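Local structure of cell wall mannoprotein 1 (5J5K) at residues T25-F30 / I86-D91. The protein binds palmitic acid in the core of a helical bundle and is probably a cell-wall antigen recognised by host antibodies. Numbering follows the deposited sequence.
Sequences TLTQHF and IVTSLD. With PLM (palmitic acid), chain C; MAN (alpha-D-mannopyranose), chain B.
Two hydroxyls meet where the helices come together against a buried lipid tail: Ser89 OG gives a weak hydrogen bond to Thr27 OG1 at 3.0 Å. The serine hydroxyl swings over to the neighbouring helix because OG lies anti to its own backbone N (chi1 -163°), and it also rests 3.4 Å from PLM CB. The stronger partner of Thr27 OG1 is the carbonyl of Ile23, one turn back on its own helix. On the outer side Thr27 CG2 meets Thr88 CG2 at 4.1 Å, the two side chains crossing at about a right angle. Around this pair helices 9-32 and 83-95 run nearly parallel, with local axes 9.0 Å apart and inclined by 23°, in the all-helical bundle of this HsbA-family protein, whose interior holds the palmitic acid. Phe30 links backbone and ligand: its CD2 lies 3.4 Å from Ser89 O, while CE1 presents the ring edge, in plane, to the carboxyl oxygen PLM O2. Further down the acyl tail, Phe30 CZ touches PLM C9 at 3.7 Å. Leu26 CD2, Leu90 CD2 and Ile86 CD1 add methyl contacts to the tail, and Leu90 also packs on Ala149 of helix 133-156. Away from the lipid, Asp91 OD1 accepts hydrogen bonds from both MAN O4 and MAN O6, holding the mannose that is O-linked to Ser152.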
loop_
_atom_site.group_PDB
_atom_site.type_symbol
_atom_site.label_atom_id
_atom_site.label_comp_id
_atom_site.label_asym_id
_atom_site.label_seq_id
_atom_site.Cartn_x
_atom_site.Cartn_y
_atom_site.Cartn_z
ATOM N N THR A 25 7.694 3.080 -7.460
ATOM C CA THR A 25 9.147 3.058 -7.268
ATOM C C THR A 25 9.576 1.705 -6.690
ATOM O O THR A 25 10.535 1.100 -7.177
ATOM C CB THR A 25 9.620 4.233 -6.391
ATOM O OG1 THR A 25 9.218 5.457 -7.017
ATOM C CG2 THR A 25 11.162 4.223 -6.213
ATOM N N LEU A 26 8.846 1.210 -5.689
ATOM C CA LEU A 26 9.165 -0.076 -5.087
ATOM C C LEU A 26 9.100 -1.210 -6.126
ATOM O O LEU A 26 9.958 -2.093 -6.151
ATOM C CB LEU A 26 8.233 -0.353 -3.905
ATOM C CG LEU A 26 8.600 -1.413 -2.881
ATOM C CD1 LEU A 26 9.941 -1.130 -2.209
ATOM C CD2 LEU A 26 7.470 -1.517 -1.830
ATOM N N THR A 27 8.097 -1.165 -7.001
ATOM C CA THR A 27 7.963 -2.144 -8.090
ATOM C C THR A 27 9.180 -2.151 -9.019
ATOM O O THR A 27 9.652 -3.223 -9.413
ATOM C CB THR A 27 6.694 -1.872 -8.887
ATOM O OG1 THR A 27 5.573 -1.973 -8.001
ATOM C CG2 THR A 27 6.528 -2.855 -10.059
ATOM N N GLN A 28 9.687 -0.964 -9.363
ATOM C CA GLN A 28 10.916 -0.854 -10.171
ATOM C C GLN A 28 12.094 -1.547 -9.488
ATOM O O GLN A 28 12.884 -2.237 -10.147
ATOM C CB GLN A 28 11.288 0.612 -10.446
ATOM C CG GLN A 28 10.247 1.395 -11.233
ATOM C CD GLN A 28 10.683 2.830 -11.539
ATOM O OE1 GLN A 28 11.874 3.159 -11.508
ATOM N NE2 GLN A 28 9.712 3.685 -11.851
ATOM N N HIS A 29 12.215 -1.355 -8.172
ATOM C CA HIS A 29 13.262 -2.012 -7.402
ATOM C C HIS A 29 13.116 -3.527 -7.484
ATOM O O HIS A 29 14.091 -4.226 -7.738
ATOM C CB HIS A 29 13.282 -1.539 -5.929
ATOM C CG HIS A 29 13.943 -0.206 -5.733
ATOM N ND1 HIS A 29 15.257 -0.075 -5.333
ATOM C CD2 HIS A 29 13.477 1.055 -5.897
ATOM C CE1 HIS A 29 15.571 1.207 -5.262
ATOM N NE2 HIS A 29 14.505 1.915 -5.589
ATOM N N PHE A 30 11.901 -4.033 -7.283
ATOM C CA PHE A 30 11.650 -5.467 -7.393
ATOM C C PHE A 30 12.032 -6.017 -8.769
ATOM O O PHE A 30 12.677 -7.054 -8.873
ATOM C CB PHE A 30 10.176 -5.794 -7.155
ATOM C CG PHE A 30 9.673 -5.421 -5.788
ATOM C CD1 PHE A 30 10.531 -5.362 -4.683
ATOM C CD2 PHE A 30 8.328 -5.165 -5.596
ATOM C CE1 PHE A 30 10.051 -5.026 -3.435
ATOM C CE2 PHE A 30 7.844 -4.838 -4.341
ATOM C CZ PHE A 30 8.713 -4.769 -3.260
ATOM N N ILE A 86 -0.902 -1.856 -6.470
ATOM C CA ILE A 86 -0.596 -2.716 -5.335
ATOM C C ILE A 86 -0.426 -4.159 -5.796
ATOM O O ILE A 86 0.570 -4.816 -5.464
ATOM C CB ILE A 86 -1.697 -2.646 -4.242
ATOM C CG1 ILE A 86 -1.666 -1.279 -3.552
ATOM C CG2 ILE A 86 -1.530 -3.794 -3.211
ATOM C CD1 ILE A 86 -2.894 -0.967 -2.700
ATOM N N VAL A 87 -1.387 -4.637 -6.578
ATOM C CA VAL A 87 -1.341 -5.990 -7.106
ATOM C C VAL A 87 -0.088 -6.189 -7.961
ATOM O O VAL A 87 0.591 -7.212 -7.847
ATOM C CB VAL A 87 -2.624 -6.326 -7.897
ATOM C CG1 VAL A 87 -2.495 -7.654 -8.633
ATOM C CG2 VAL A 87 -3.850 -6.348 -6.954
ATOM N N THR A 88 0.231 -5.203 -8.794
ATOM C CA THR A 88 1.428 -5.260 -9.637
ATOM C C THR A 88 2.696 -5.357 -8.788
ATOM O O THR A 88 3.579 -6.158 -9.069
ATOM C CB THR A 88 1.492 -4.024 -10.562
ATOM O OG1 THR A 88 0.393 -4.074 -11.485
ATOM C CG2 THR A 88 2.808 -3.957 -11.352
ATOM N N SER A 89 2.759 -4.545 -7.740
ATOM C CA SER A 89 3.906 -4.519 -6.839
ATOM C C SER A 89 4.078 -5.858 -6.105
ATOM O O SER A 89 5.182 -6.412 -6.083
ATOM C CB SER A 89 3.786 -3.347 -5.854
ATOM O OG SER A 89 5.032 -3.046 -5.227
ATOM N N LEU A 90 2.996 -6.381 -5.527
ATOM C CA LEU A 90 3.032 -7.695 -4.870
ATOM C C LEU A 90 3.437 -8.804 -5.833
ATOM O O LEU A 90 4.260 -9.665 -5.498
ATOM C CB LEU A 90 1.684 -8.025 -4.247
ATOM C CG LEU A 90 1.299 -7.096 -3.086
ATOM C CD1 LEU A 90 -0.173 -7.269 -2.782
ATOM C CD2 LEU A 90 2.194 -7.339 -1.826
ATOM N N ASP A 91 2.869 -8.779 -7.037
ATOM C CA ASP A 91 3.277 -9.729 -8.078
ATOM C C ASP A 91 4.784 -9.643 -8.386
ATOM O O ASP A 91 5.431 -10.669 -8.602
ATOM C CB ASP A 91 2.453 -9.519 -9.359
ATOM C CG ASP A 91 0.994 -9.969 -9.210
ATOM O OD1 ASP A 91 0.643 -10.577 -8.179
ATOM O OD2 ASP A 91 0.189 -9.727 -10.133
HETATM C C1 PLM C . 13.486 -6.575 -1.065
HETATM O O1 PLM C . 14.350 -7.367 -1.499
HETATM O O2 PLM C . 12.954 -5.768 -1.858
HETATM C C2 PLM C . 13.086 -6.602 0.383
HETATM C C3 PLM C . 12.678 -5.213 0.876
HETATM C C4 PLM C . 11.287 -4.728 0.477
HETATM C C5 PLM C . 10.194 -5.783 0.517
HETATM C C6 PLM C . 8.823 -5.126 0.530
HETATM C C7 PLM C . 7.725 -6.148 0.316
HETATM C C8 PLM C . 6.355 -5.489 0.434
HETATM C C9 PLM C . 5.846 -4.988 -0.907
HETATM C CA PLM C . 4.388 -4.565 -0.823
HETATM C CB PLM C . 3.959 -3.806 -2.068
HETATM C CC PLM C . 2.513 -3.331 -1.974
HETATM C CD PLM C . 2.364 -2.203 -0.961
HETATM C CE PLM C . 1.002 -1.541 -1.058
HETATM C CF PLM C . 0.738 -0.546 0.069
HETATM C CG PLM C . -0.650 0.091 -0.058
HETATM C C1 MAN B . -2.083 -14.224 -4.851
HETATM C C2 MAN B . -1.327 -15.047 -5.903
HETATM C C3 MAN B . 0.086 -14.524 -6.122
HETATM C C4 MAN B . 0.028 -13.027 -6.384
HETATM C C5 MAN B . -0.679 -12.344 -5.213
HETATM C C6 MAN B . -0.718 -10.820 -5.337
HETATM O O2 MAN B . -2.028 -14.963 -7.117
HETATM O O3 MAN B . 0.704 -15.180 -7.209
HETATM O O4 MAN B . 1.318 -12.497 -6.544
HETATM O O5 MAN B . -2.002 -12.844 -5.159
HETATM O O6 MAN B . -1.397 -10.425 -6.502
#